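Local coordinates for ileal bile acid-binding protein (Danio rerio, PDB 3EM0) that binds bile acids such as cholate inside a beta-barrel and, like other members of its family, probably carries lipids through the cytoplasm, at residues E11-E16 against V128-K133; F51-Y56 against N65-G70; Y101-E106 against E114-S119. All blocks are in the same frame, centred on the assembly; numbering follows the deposited sequence.

Interaction 1. Residues E11-E16 against V128-K133; sequences ETESQE and VRTSKK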
loop_
_atom_site.group_PDB
_atom_site.type_symbol
_atom_site.label_atom_id
_atom_site.label_comp_id
_atom_site.label_asym_id
_atom_site.label_seq_id
_atom_site.Cartn_x
_atom_site.Cartn_y
_atom_site.Cartn_z
ATOM N N GLU A 11 11.415 2.628 -2.942
ATOM C CA GLU A 11 11.636 3.148 -1.603
ATOM C C GLU A 11 10.837 4.421 -1.344
ATOM O O GLU A 11 10.908 5.374 -2.120
ATOM C CB GLU A 11 13.129 3.400 -1.369
ATOM C CG GLU A 11 13.465 3.905 0.022
ATOM C CD GLU A 11 14.908 4.376 0.134
ATOM O OE1 GLU A 11 15.814 3.688 -0.380
ATOM O OE2 GLU A 11 15.142 5.432 0.736
ATOM N N THR A 12 10.093 4.429 -0.237
ATOM C CA THR A 12 9.263 5.576 0.144
ATOM C C THR A 12 10.068 6.889 0.200
ATOM O O THR A 12 11.093 6.963 0.886
ATOM C CB THR A 12 8.518 5.309 1.484
ATOM O OG1 THR A 12 7.728 4.123 1.353
ATOM C CG2 THR A 12 7.609 6.465 1.866
ATOM N N GLU A 13 9.612 7.905 -0.541
ATOM C CA GLU A 13 10.224 9.237 -0.469
ATOM C C GLU A 13 9.309 10.306 0.167
ATOM O O GLU A 13 9.786 11.286 0.735
ATOM C CB GLU A 13 10.757 9.686 -1.829
ATOM C CG GLU A 13 9.737 9.762 -2.945
ATOM C CD GLU A 13 10.242 10.582 -4.131
ATOM O OE1 GLU A 13 9.429 11.307 -4.749
ATOM O OE2 GLU A 13 11.448 10.513 -4.447
ATOM N N SER A 14 7.997 10.113 0.064
ATOM C CA SER A 14 7.049 11.048 0.665
ATOM C C SER A 14 5.772 10.337 1.053
ATOM O O SER A 14 5.384 9.335 0.435
ATOM C CB SER A 14 6.769 12.261 -0.249
ATOM O OG SER A 14 6.306 11.872 -1.534
ATOM N N GLN A 15 5.141 10.850 2.103
ATOM C CA GLN A 15 3.899 10.296 2.628
ATOM C C GLN A 15 2.980 11.454 2.989
ATOM O O GLN A 15 2.991 11.938 4.120
ATOM C CB GLN A 15 4.181 9.417 3.857
ATOM C CG GLN A 15 4.845 8.074 3.537
ATOM C CD GLN A 15 4.810 7.088 4.699
ATOM O OE1 GLN A 15 4.338 5.956 4.551
ATOM N NE2 GLN A 15 5.298 7.512 5.858
ATOM N N GLU A 16 2.225 11.939 2.012
ATOM C CA GLU A 16 1.316 13.071 2.239
ATOM C C GLU A 16 0.020 12.606 2.913
ATOM O O GLU A 16 -0.608 11.655 2.459
ATOM C CB GLU A 16 1.032 13.815 0.922
ATOM C CG GLU A 16 2.292 14.331 0.192
ATOM C CD GLU A 16 3.145 15.289 1.036
ATOM O OE1 GLU A 16 2.937 16.516 0.939
ATOM O OE2 GLU A 16 4.032 14.824 1.804
ATOM N N VAL A 128 -1.321 9.682 0.550
ATOM C CA VAL A 128 -0.625 9.516 -0.722
ATOM C C VAL A 128 0.843 9.177 -0.455
ATOM O O VAL A 128 1.606 10.026 0.010
ATOM C CB VAL A 128 -0.738 10.775 -1.640
ATOM C CG1 VAL A 128 0.041 10.554 -2.957
ATOM C CG2 VAL A 128 -2.189 11.099 -1.954
ATOM N N ARG A 129 1.223 7.928 -0.729
ATOM C CA ARG A 129 2.611 7.494 -0.630
ATOM C C ARG A 129 3.252 7.442 -2.008
ATOM O O ARG A 129 2.676 6.912 -2.961
ATOM C CB ARG A 129 2.716 6.126 0.023
ATOM C CG ARG A 129 2.244 6.054 1.486
ATOM C CD ARG A 129 2.501 4.649 2.033
ATOM N NE ARG A 129 3.701 4.110 1.394
ATOM C CZ ARG A 129 4.026 2.832 1.323
ATOM N NH1 ARG A 129 3.252 1.905 1.880
ATOM N NH2 ARG A 129 5.138 2.487 0.691
ATOM N N THR A 130 4.443 8.012 -2.103
ATOM C CA THR A 130 5.219 8.041 -3.333
ATOM C C THR A 130 6.553 7.367 -3.058
ATOM O O THR A 130 7.257 7.744 -2.128
ATOM C CB THR A 130 5.442 9.494 -3.823
ATOM O OG1 THR A 130 4.172 10.129 -4.026
ATOM C CG2 THR A 130 6.232 9.538 -5.114
ATOM N N SER A 131 6.877 6.346 -3.853
ATOM C CA SER A 131 8.176 5.674 -3.750
ATOM C C SER A 131 9.018 5.849 -5.015
ATOM O O SER A 131 8.498 5.801 -6.126
ATOM C CB SER A 131 8.015 4.189 -3.428
ATOM O OG SER A 131 7.337 4.002 -2.203
ATOM N N LYS A 132 10.323 6.037 -4.829
ATOM C CA LYS A 132 11.251 6.094 -5.955
ATOM C C LYS A 132 11.861 4.713 -6.248
ATOM O O LYS A 132 12.020 3.884 -5.344
ATOM C CB LYS A 132 12.343 7.147 -5.713
ATOM C CG LYS A 132 13.321 6.808 -4.592
ATOM C CD LYS A 132 14.281 7.958 -4.305
ATOM C CE LYS A 132 15.561 7.452 -3.645
ATOM N NZ LYS A 132 15.352 6.459 -2.537
ATOM N N LYS A 133 12.178 4.467 -7.515
ATOM C CA LYS A 133 12.892 3.267 -7.923
ATOM C C LYS A 133 14.291 3.247 -7.270
ATOM O O LYS A 133 15.005 4.244 -7.322
ATOM C CB LYS A 133 13.021 3.264 -9.451
ATOM C CG LYS A 133 13.299 1.898 -10.090
ATOM C CD LYS A 133 12.004 1.105 -10.214
ATOM C CE LYS A 133 12.212 -0.272 -10.810
ATOM N NZ LYS A 133 12.661 -0.234 -12.245
HETATM O O HOH W 1 3.498 11.496 -1.899
#
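T130 is met by two residues of the partner strand, E13 and S14, in a classic beta bulge between the first and last strands of the barrel. T130 O receives two amides: a nearly straight bond from E13 N at 2.8 Å and a weak one from S14 N at 3.3 Å. The extra residue shifts the register by one between T12 and S14. T130 N returns a bond to S14 O, while E11 with K132 and E16 with V128 form flanking antiparallel hydrogen-bonded pairs, each with two backbone bonds.

At the bulge a water joins the hydroxyls S14 OG and T130 OG1, the latter at 2.6 Å, to V128 O, to which it donates.

Charged side chains pair on both faces. On the outer face E11 and K132 run side by side; a turn at the last torsion of K132 (chi4 -45°) carries NZ back to E11 OE2 in a 3.4 Å salt bridge. E13 OE1 forms a salt bridge with K111. On the inner face the aliphatic part of R129 lies alongside Q15, whose OE1 is 3.4 Å from R129 CD. R129 NH2 gives only a weak bond, 124° at the hydrogen, to T12 OG1, which also bonds L40 O; the stronger partner of R129 NH2 is E114, in a salt bridge. Close to a bound cholate, the R129 charge is thus probably offset in part by E114.

Interaction 2. Residues F51-Y56 against N65-G70; sequences FTWTQY and NKFIVG. With CHD (cholic acid), chain C.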
loop_
_atom_site.group_PDB
_atom_site.type_symbol
_atom_site.label_atom_id
_atom_site.label_comp_id
_atom_site.label_asym_id
_atom_site.label_seq_id
_atom_site.Cartn_x
_atom_site.Cartn_y
_atom_site.Cartn_z
ATOM N N PHE A 51 1.130 -10.855 -9.828
ATOM C CA PHE A 51 1.932 -9.974 -8.983
ATOM C C PHE A 51 2.357 -10.661 -7.684
ATOM O O PHE A 51 1.570 -11.359 -7.049
ATOM C CB PHE A 51 1.158 -8.708 -8.578
ATOM C CG PHE A 51 0.994 -7.676 -9.664
ATOM C CD1 PHE A 51 -0.013 -7.801 -10.627
ATOM C CD2 PHE A 51 1.796 -6.539 -9.683
ATOM C CE1 PHE A 51 -0.194 -6.820 -11.617
ATOM C CE2 PHE A 51 1.624 -5.562 -10.664
ATOM C CZ PHE A 51 0.616 -5.702 -11.629
ATOM N N THR A 52 3.600 -10.404 -7.292
ATOM C CA THR A 52 4.094 -10.707 -5.952
ATOM C C THR A 52 4.579 -9.374 -5.375
ATOM O O THR A 52 5.470 -8.725 -5.916
ATOM C CB THR A 52 5.202 -11.787 -5.970
ATOM O OG1 THR A 52 4.699 -12.966 -6.608
ATOM C CG2 THR A 52 5.650 -12.152 -4.554
ATOM N N TRP A 53 3.928 -8.957 -4.300
ATOM C CA TRP A 53 4.125 -7.648 -3.716
ATOM C C TRP A 53 4.718 -7.859 -2.322
ATOM O O TRP A 53 4.069 -8.417 -1.437
ATOM C CB TRP A 53 2.761 -6.968 -3.608
ATOM C CG TRP A 53 2.801 -5.486 -3.562
ATOM C CD1 TRP A 53 3.128 -4.695 -2.487
ATOM C CD2 TRP A 53 2.488 -4.600 -4.639
ATOM N NE1 TRP A 53 3.030 -3.369 -2.840
ATOM C CE2 TRP A 53 2.643 -3.281 -4.154
ATOM C CE3 TRP A 53 2.084 -4.791 -5.970
ATOM C CZ2 TRP A 53 2.412 -2.154 -4.960
ATOM C CZ3 TRP A 53 1.848 -3.672 -6.768
ATOM C CH2 TRP A 53 2.015 -2.373 -6.260
ATOM N N THR A 54 5.961 -7.430 -2.141
ATOM C CA THR A 54 6.679 -7.658 -0.877
ATOM C C THR A 54 7.009 -6.327 -0.215
ATOM O O THR A 54 7.576 -5.427 -0.845
ATOM C CB THR A 54 7.958 -8.491 -1.099
ATOM O OG1 THR A 54 7.605 -9.738 -1.707
ATOM C CG2 THR A 54 8.669 -8.770 0.198
ATOM N N GLN A 55 6.619 -6.207 1.050
ATOM C CA GLN A 55 6.930 -5.025 1.835
ATOM C C GLN A 55 7.843 -5.368 3.004
ATOM O O GLN A 55 7.596 -6.325 3.725
ATOM C CB GLN A 55 5.646 -4.365 2.315
ATOM C CG GLN A 55 4.886 -3.727 1.196
ATOM C CD GLN A 55 3.399 -3.736 1.431
ATOM O OE1 GLN A 55 2.853 -4.699 1.997
ATOM N NE2 GLN A 55 2.717 -2.673 0.974
ATOM N N TYR A 56 8.901 -4.576 3.164
ATOM C CA TYR A 56 9.923 -4.815 4.183
ATOM C C TYR A 56 9.703 -3.925 5.393
ATOM O O TYR A 56 10.214 -2.811 5.458
ATOM C CB TYR A 56 11.331 -4.632 3.593
ATOM C CG TYR A 56 11.623 -5.660 2.523
ATOM C CD1 TYR A 56 12.126 -6.914 2.860
ATOM C CD2 TYR A 56 11.359 -5.395 1.179
ATOM C CE1 TYR A 56 12.376 -7.867 1.899
ATOM C CE2 TYR A 56 11.607 -6.356 0.198
ATOM C CZ TYR A 56 12.113 -7.585 0.576
ATOM O OH TYR A 56 12.357 -8.548 -0.369
ATOM N N ASN A 65 2.370 -10.416 -0.468
ATOM C CA ASN A 65 1.042 -10.624 -1.037
ATOM C C ASN A 65 1.136 -11.054 -2.498
ATOM O O ASN A 65 1.809 -10.406 -3.300
ATOM C CB ASN A 65 0.219 -9.339 -0.927
ATOM C CG ASN A 65 -0.449 -9.196 0.428
ATOM O OD1 ASN A 65 -0.104 -8.324 1.230
ATOM N ND2 ASN A 65 -1.399 -10.073 0.697
ATOM N N LYS A 66 0.483 -12.159 -2.837
ATOM C CA LYS A 66 0.406 -12.600 -4.228
ATOM C C LYS A 66 -1.037 -12.472 -4.731
ATOM O O LYS A 66 -1.986 -12.845 -4.032
ATOM C CB LYS A 66 0.912 -14.039 -4.393
ATOM C CG LYS A 66 2.315 -14.302 -3.836
ATOM C CD LYS A 66 2.736 -15.741 -4.135
ATOM C CE LYS A 66 3.940 -16.178 -3.293
ATOM N NZ LYS A 66 5.242 -15.925 -3.979
ATOM N N PHE A 67 -1.202 -11.918 -5.928
ATOM C CA PHE A 67 -2.532 -11.792 -6.516
ATOM C C PHE A 67 -2.506 -11.884 -8.034
ATOM O O PHE A 67 -1.461 -11.711 -8.674
ATOM C CB PHE A 67 -3.268 -10.519 -6.032
ATOM C CG PHE A 67 -2.566 -9.219 -6.370
ATOM C CD1 PHE A 67 -1.649 -8.643 -5.467
ATOM C CD2 PHE A 67 -2.831 -8.555 -7.570
ATOM C CE1 PHE A 67 -0.997 -7.452 -5.771
ATOM C CE2 PHE A 67 -2.186 -7.355 -7.880
ATOM C CZ PHE A 67 -1.269 -6.800 -6.982
ATOM N N ILE A 68 -3.664 -12.215 -8.588
ATOM C CA ILE A 68 -3.887 -12.144 -10.014
ATOM C C ILE A 68 -4.956 -11.075 -10.216
ATOM O O ILE A 68 -5.961 -11.038 -9.494
ATOM C CB ILE A 68 -4.273 -13.526 -10.608
ATOM C CG1 ILE A 68 -3.191 -14.564 -10.262
ATOM C CG2 ILE A 68 -4.519 -13.443 -12.138
ATOM C CD1 ILE A 68 -3.668 -15.995 -10.339
ATOM N N VAL A 69 -4.681 -10.165 -11.149
ATOM C CA VAL A 69 -5.550 -9.031 -11.445
ATOM C C VAL A 69 -6.938 -9.518 -11.865
ATOM O O VAL A 69 -7.055 -10.400 -12.712
ATOM C CB VAL A 69 -4.919 -8.130 -12.539
ATOM C CG1 VAL A 69 -5.908 -7.092 -13.043
ATOM C CG2 VAL A 69 -3.659 -7.433 -11.996
ATOM N N GLY A 70 -7.971 -8.946 -11.242
ATOM C CA GLY A 70 -9.363 -9.254 -11.560
ATOM C C GLY A 70 -9.864 -10.586 -11.024
ATOM O O GLY A 70 -10.976 -11.003 -11.349
HETATM C C1 CHD C . -3.874 -4.048 -3.261
HETATM C C2 CHD C . -3.121 -2.887 -3.948
HETATM C C3 CHD C . -1.805 -3.370 -4.577
HETATM O O3 CHD C . -1.061 -2.264 -5.036
HETATM C C4 CHD C . -0.935 -4.068 -3.552
HETATM C C5 CHD C . -1.655 -5.247 -2.889
HETATM C C6 CHD C . -0.656 -5.927 -1.909
HETATM C C7 CHD C . -0.396 -5.071 -0.652
HETATM O O7 CHD C . 0.299 -3.859 -1.003
HETATM C C8 CHD C . -1.733 -4.748 0.053
HETATM C C9 CHD C . -2.787 -4.071 -0.899
HETATM C C10 CHD C . -3.022 -4.854 -2.237
HETATM C C11 CHD C . -4.125 -3.746 -0.166
HETATM C C12 CHD C . -3.912 -3.052 1.200
HETATM O O12 CHD C . -3.521 -1.699 0.973
HETATM C C13 CHD C . -2.879 -3.779 2.117
HETATM C C14 CHD C . -1.554 -3.921 1.356
HETATM C C15 CHD C . -0.642 -4.521 2.445
HETATM C C16 CHD C . -0.995 -3.653 3.671
HETATM C C17 CHD C . -2.315 -2.918 3.301
HETATM C C18 CHD C . -3.423 -5.147 2.604
HETATM C C19 CHD C . -3.779 -6.152 -1.966
HETATM C C20 CHD C . -3.229 -2.710 4.546
HETATM C C21 CHD C . -4.683 -2.344 4.204
HETATM C C22 CHD C . -2.646 -1.645 5.482
HETATM C C23 CHD C . -3.234 -1.724 6.900
HETATM O O25 CHD C . -1.795 -3.511 7.580
HETATM C C24 CHD C . -2.958 -3.064 7.601
HETATM O O26 CHD C . -3.928 -3.620 8.150
#
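F51 and F67 meet through an offset contact: the rings are nearly parallel, 11° between planes, but displaced so that there is little face-to-face stacking. What sits over the F67 face is F51 CB, 3.7 Å from the ring centroid in a CH-pi contact. F67 CG stands between its backbone N and carbonyl carbon (chi1 60°), a torsion that lays the ring beneath that methylene. Further apolar contacts extend the patch: V69 CG2 touches F51 CE1 at 3.5 Å, and W53 CE3 approaches the edge of the F67 ring at CZ.

Backbone hydrogen bonds pair F51 with F67 and W53 with N65, two in each pair, the straightest running from N65 N to W53 O at 175°. They zip together the beta hairpin of strands 50-57 and 61-68 in the fatty-acid-binding-protein barrel, with T52 and K66 side by side on the face opposite the aromatic one.

Contacts with cholic acid form the third group. Its C4 lies 3.6 Å above the plane of the W53 indole, over the centre, while O7 lies 3.3 Å from W53 CD1. F67 CE1 touches the steroid at C5, and Q55 NE2 comes within 3.3 Å of O7.

Interaction 3. Residues Y101-E106 against E114-S119; sequences YQQTTE and ETSTAS. With CHD (cholic acid), chain C; CHD (cholic acid), chain F.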
loop_
_atom_site.group_PDB
_atom_site.type_symbol
_atom_site.label_atom_id
_atom_site.label_comp_id
_atom_site.label_asym_id
_atom_site.label_seq_id
_atom_site.Cartn_x
_atom_site.Cartn_y
_atom_site.Cartn_z
ATOM N N TYR A 101 -12.516 1.030 3.062
ATOM C CA TYR A 101 -11.133 1.140 2.600
ATOM C C TYR A 101 -11.013 1.071 1.083
ATOM O O TYR A 101 -11.608 0.208 0.447
ATOM C CB TYR A 101 -10.249 0.065 3.244
ATOM C CG TYR A 101 -8.774 0.242 2.966
ATOM C CD1 TYR A 101 -8.154 -0.456 1.932
ATOM C CD2 TYR A 101 -8.000 1.118 3.732
ATOM C CE1 TYR A 101 -6.809 -0.289 1.668
ATOM C CE2 TYR A 101 -6.647 1.289 3.477
ATOM C CZ TYR A 101 -6.057 0.590 2.440
ATOM O OH TYR A 101 -4.713 0.748 2.180
ATOM N N GLN A 102 -10.225 1.982 0.519
ATOM C CA GLN A 102 -9.946 1.985 -0.914
ATOM C C GLN A 102 -8.474 2.306 -1.143
ATOM O O GLN A 102 -7.895 3.130 -0.430
ATOM C CB GLN A 102 -10.848 2.999 -1.647
ATOM C CG GLN A 102 -10.921 2.829 -3.177
ATOM C CD GLN A 102 -12.112 3.573 -3.804
ATOM O OE1 GLN A 102 -13.012 2.953 -4.403
ATOM N NE2 GLN A 102 -12.133 4.896 -3.655
ATOM N N GLN A 103 -7.872 1.627 -2.115
ATOM C CA GLN A 103 -6.516 1.937 -2.550
ATOM C C GLN A 103 -6.340 1.899 -4.057
ATOM O O GLN A 103 -6.872 1.021 -4.737
ATOM C CB GLN A 103 -5.474 1.025 -1.911
ATOM C CG GLN A 103 -4.071 1.501 -2.284
ATOM C CD GLN A 103 -2.982 0.808 -1.570
ATOM O OE1 GLN A 103 -3.176 0.289 -0.486
ATOM N NE2 GLN A 103 -1.801 0.799 -2.167
ATOM N N THR A 104 -5.587 2.875 -4.559
ATOM C CA THR A 104 -5.189 2.953 -5.959
ATOM C C THR A 104 -3.663 3.068 -6.018
ATOM O O THR A 104 -3.067 3.945 -5.382
ATOM C CB THR A 104 -5.887 4.130 -6.679
ATOM O OG1 THR A 104 -7.295 3.890 -6.677
ATOM C CG2 THR A 104 -5.444 4.264 -8.130
ATOM N N THR A 105 -3.039 2.152 -6.758
ATOM C CA THR A 105 -1.585 2.145 -6.936
ATOM C C THR A 105 -1.270 2.274 -8.413
ATOM O O THR A 105 -1.871 1.601 -9.243
ATOM C CB THR A 105 -0.960 0.890 -6.317
ATOM O OG1 THR A 105 -1.409 0.793 -4.967
ATOM C CG2 THR A 105 0.543 0.972 -6.309
ATOM N N GLU A 106 -0.350 3.174 -8.735
ATOM C CA GLU A 106 0.015 3.429 -10.114
ATOM C C GLU A 106 1.484 3.814 -10.238
ATOM O O GLU A 106 2.127 4.199 -9.262
ATOM C CB GLU A 106 -0.855 4.559 -10.683
ATOM C CG GLU A 106 -0.477 5.942 -10.155
ATOM C CD GLU A 106 -1.565 6.967 -10.314
ATOM O OE1 GLU A 106 -1.802 7.411 -11.451
ATOM O OE2 GLU A 106 -2.179 7.341 -9.285
ATOM N N GLU A 114 0.890 5.409 -4.276
ATOM C CA GLU A 114 -0.140 4.649 -3.585
ATOM C C GLU A 114 -1.090 5.602 -2.839
ATOM O O GLU A 114 -0.690 6.302 -1.904
ATOM C CB GLU A 114 0.532 3.672 -2.613
ATOM C CG GLU A 114 1.405 2.622 -3.315
ATOM C CD GLU A 114 2.324 1.854 -2.370
ATOM O OE1 GLU A 114 3.216 2.478 -1.771
ATOM O OE2 GLU A 114 2.163 0.615 -2.237
ATOM N N THR A 115 -2.342 5.636 -3.274
ATOM C CA THR A 115 -3.358 6.508 -2.688
ATOM C C THR A 115 -4.442 5.674 -1.989
ATOM O O THR A 115 -5.220 4.989 -2.654
ATOM C CB THR A 115 -4.041 7.368 -3.775
ATOM O OG1 THR A 115 -3.054 8.120 -4.484
ATOM C CG2 THR A 115 -5.092 8.311 -3.175
ATOM N N SER A 116 -4.478 5.754 -0.657
ATOM C CA SER A 116 -5.480 5.072 0.155
ATOM C C SER A 116 -6.422 6.002 0.883
ATOM O O SER A 116 -6.044 7.085 1.324
ATOM C CB SER A 116 -4.865 4.090 1.165
ATOM O OG SER A 116 -3.475 4.229 1.303
ATOM N N THR A 117 -7.652 5.529 1.016
ATOM C CA THR A 117 -8.702 6.213 1.717
ATOM C C THR A 117 -9.263 5.228 2.727
ATOM O O THR A 117 -9.508 4.059 2.400
ATOM C CB THR A 117 -9.799 6.676 0.738
ATOM O OG1 THR A 117 -9.200 7.487 -0.283
ATOM C CG2 THR A 117 -10.876 7.482 1.456
ATOM N N ALA A 118 -9.427 5.700 3.961
ATOM C CA ALA A 118 -10.019 4.908 5.035
ATOM C C ALA A 118 -11.124 5.688 5.738
ATOM O O ALA A 118 -11.042 6.902 5.831
ATOM C CB ALA A 118 -8.947 4.468 6.030
ATOM N N SER A 119 -12.165 4.971 6.181
ATOM C CA SER A 119 -13.212 5.482 7.059
ATOM C C SER A 119 -12.844 5.209 8.510
ATOM O O SER A 119 -12.383 4.119 8.841
ATOM C CB SER A 119 -14.534 4.766 6.801
ATOM O OG SER A 119 -14.926 4.898 5.458
HETATM C C1 CHD C . -3.874 -4.048 -3.261
HETATM C C2 CHD C . -3.121 -2.887 -3.948
HETATM C C3 CHD C . -1.805 -3.370 -4.577
HETATM O O3 CHD C . -1.061 -2.264 -5.036
HETATM C C4 CHD C . -0.935 -4.068 -3.552
HETATM C C5 CHD C . -1.655 -5.247 -2.889
HETATM C C6 CHD C . -0.656 -5.927 -1.909
HETATM C C7 CHD C . -0.396 -5.071 -0.652
HETATM O O7 CHD C . 0.299 -3.859 -1.003
HETATM C C8 CHD C . -1.733 -4.748 0.053
HETATM C C9 CHD C . -2.787 -4.071 -0.899
HETATM C C10 CHD C . -3.022 -4.854 -2.237
HETATM C C11 CHD C . -4.125 -3.746 -0.166
HETATM C C12 CHD C . -3.912 -3.052 1.200
HETATM O O12 CHD C . -3.521 -1.699 0.973
HETATM C C13 CHD C . -2.879 -3.779 2.117
HETATM C C14 CHD C . -1.554 -3.921 1.356
HETATM C C15 CHD C . -0.642 -4.521 2.445
HETATM C C16 CHD C . -0.995 -3.653 3.671
HETATM C C17 CHD C . -2.315 -2.918 3.301
HETATM C C18 CHD C . -3.423 -5.147 2.604
HETATM C C19 CHD C . -3.779 -6.152 -1.966
HETATM C C20 CHD C . -3.229 -2.710 4.546
HETATM C C21 CHD C . -4.683 -2.344 4.204
HETATM C C22 CHD C . -2.646 -1.645 5.482
HETATM C C23 CHD C . -3.234 -1.724 6.900
HETATM O O25 CHD C . -1.795 -3.511 7.580
HETATM C C24 CHD C . -2.958 -3.064 7.601
HETATM O O26 CHD C . -3.928 -3.620 8.150
HETATM C C1 CHD F . -8.755 0.714 7.877
HETATM C C2 CHD F . -9.649 0.854 9.120
HETATM C C3 CHD F . -8.811 0.828 10.401
HETATM O O3 CHD F . -9.671 0.957 11.539
HETATM C C4 CHD F . -8.045 -0.497 10.488
HETATM C C5 CHD F . -7.138 -0.711 9.250
HETATM C C6 CHD F . -6.372 -2.051 9.412
HETATM C C7 CHD F . -7.139 -3.309 8.917
HETATM O O7 CHD F . -8.061 -3.734 9.935
HETATM C C8 CHD F . -7.850 -3.134 7.545
HETATM C C9 CHD F . -8.674 -1.819 7.495
HETATM C C10 CHD F . -7.851 -0.542 7.857
HETATM C C11 CHD F . -9.448 -1.677 6.152
HETATM C C12 CHD F . -10.346 -2.895 5.840
HETATM O O12 CHD F . -11.426 -2.892 6.774
HETATM C C13 CHD F . -9.537 -4.226 5.846
HETATM C C14 CHD F . -8.778 -4.339 7.195
HETATM C C15 CHD F . -8.124 -5.736 7.111
HETATM C C16 CHD F . -9.203 -6.577 6.398
HETATM C C17 CHD F . -10.336 -5.560 6.069
HETATM C C18 CHD F . -8.636 -4.301 4.585
HETATM C C19 CHD F . -6.765 -0.290 6.795
HETATM C C20 CHD F . -11.301 -6.082 4.966
HETATM C C21 CHD F . -12.579 -5.233 4.853
HETATM C C22 CHD F . -11.690 -7.551 5.219
HETATM C C23 CHD F . -12.131 -8.279 3.933
HETATM O O25 CHD F . -13.387 -9.858 5.208
HETATM C C24 CHD F . -12.627 -9.707 4.224
HETATM O O26 CHD F . -12.239 -10.620 3.456
HETATM O O HOH W 2 -2.405 6.470 -6.738
#
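Y101 and S116 touch where the phenol oxygen reaches S116 CB, on the cavity face of a beta hairpin belonging to the fatty-acid-binding-protein barrel. Segments 101-106 and 114-119, from strands 101-108 and 111-119, run almost exactly antiparallel, held by paired backbone bonds between Q102 and T117 and between T104 and T115.

The inward face is the tightly packed one. With CG opposite the backbone N (chi1 -172°), the Y101 ring reaches across toward the neighbouring strand: its edge meets A118 CB, and OH shares a hydrogen bond of 3.0 Å with O12 of one cholic acid, in which either oxygen may donate. A second cholic acid packs along the same side chain, C11 3.5 Å from Y101 CB and C19 against the ring, so one tyrosine serves two ligands. A leucine here, lacking the phenol, would probably weaken the hold on cholic acid O12 and open a gap beside S116 CB. Next along the strand the Q103 side chain crosses that of E114 at an angle, NE2 beside E114 CB and the amide and carboxylate planes 70° apart; NE2 donates to T105 OG1, which lies 25° out of the amide plane. E114 runs alongside T105, CG against T105 CG2 at 3.5 Å, before its carboxylate pairs with R129.

The outward face is looser. The side chains of Q102, T104, T115 and T117 make few close contacts; the nearest approach of T104 CB is to T115 O at 4.2 Å, and of T115 CB to T104 O at 3.9 Å. Instead a water sits among T104 O, T115 OG1 and E106 OE2, 2.7 Å from the last, and links the two strands; E106 also forms a salt bridge with K93. Inside, T105 OG1 also shares a 3.1 Å hydrogen bond with cholic acid O3.

In the fold
All three contacts lie in one antiparallel sheet that curls into the barrel. Interaction 1 joins the first and last strands, 8-16 and 124-133, and spans nearly the whole chain; interactions 2 and 3 are local hairpins nested within that loop, one after the other. Interactions 1 and 3, centres about 14 Å apart, share a border, since strands 111-119 and 124-133 are neighbours, and V128 packs on T115 there. Interactions 2 and 3, centres about 15 Å apart, touch through W53, which packs on T105 and E114, and both hold the same cholic acid. Interactions 1 and 2, centres about 18 Å apart, do not touch. Segments distant in sequence thus enclose one bile-acid cavity.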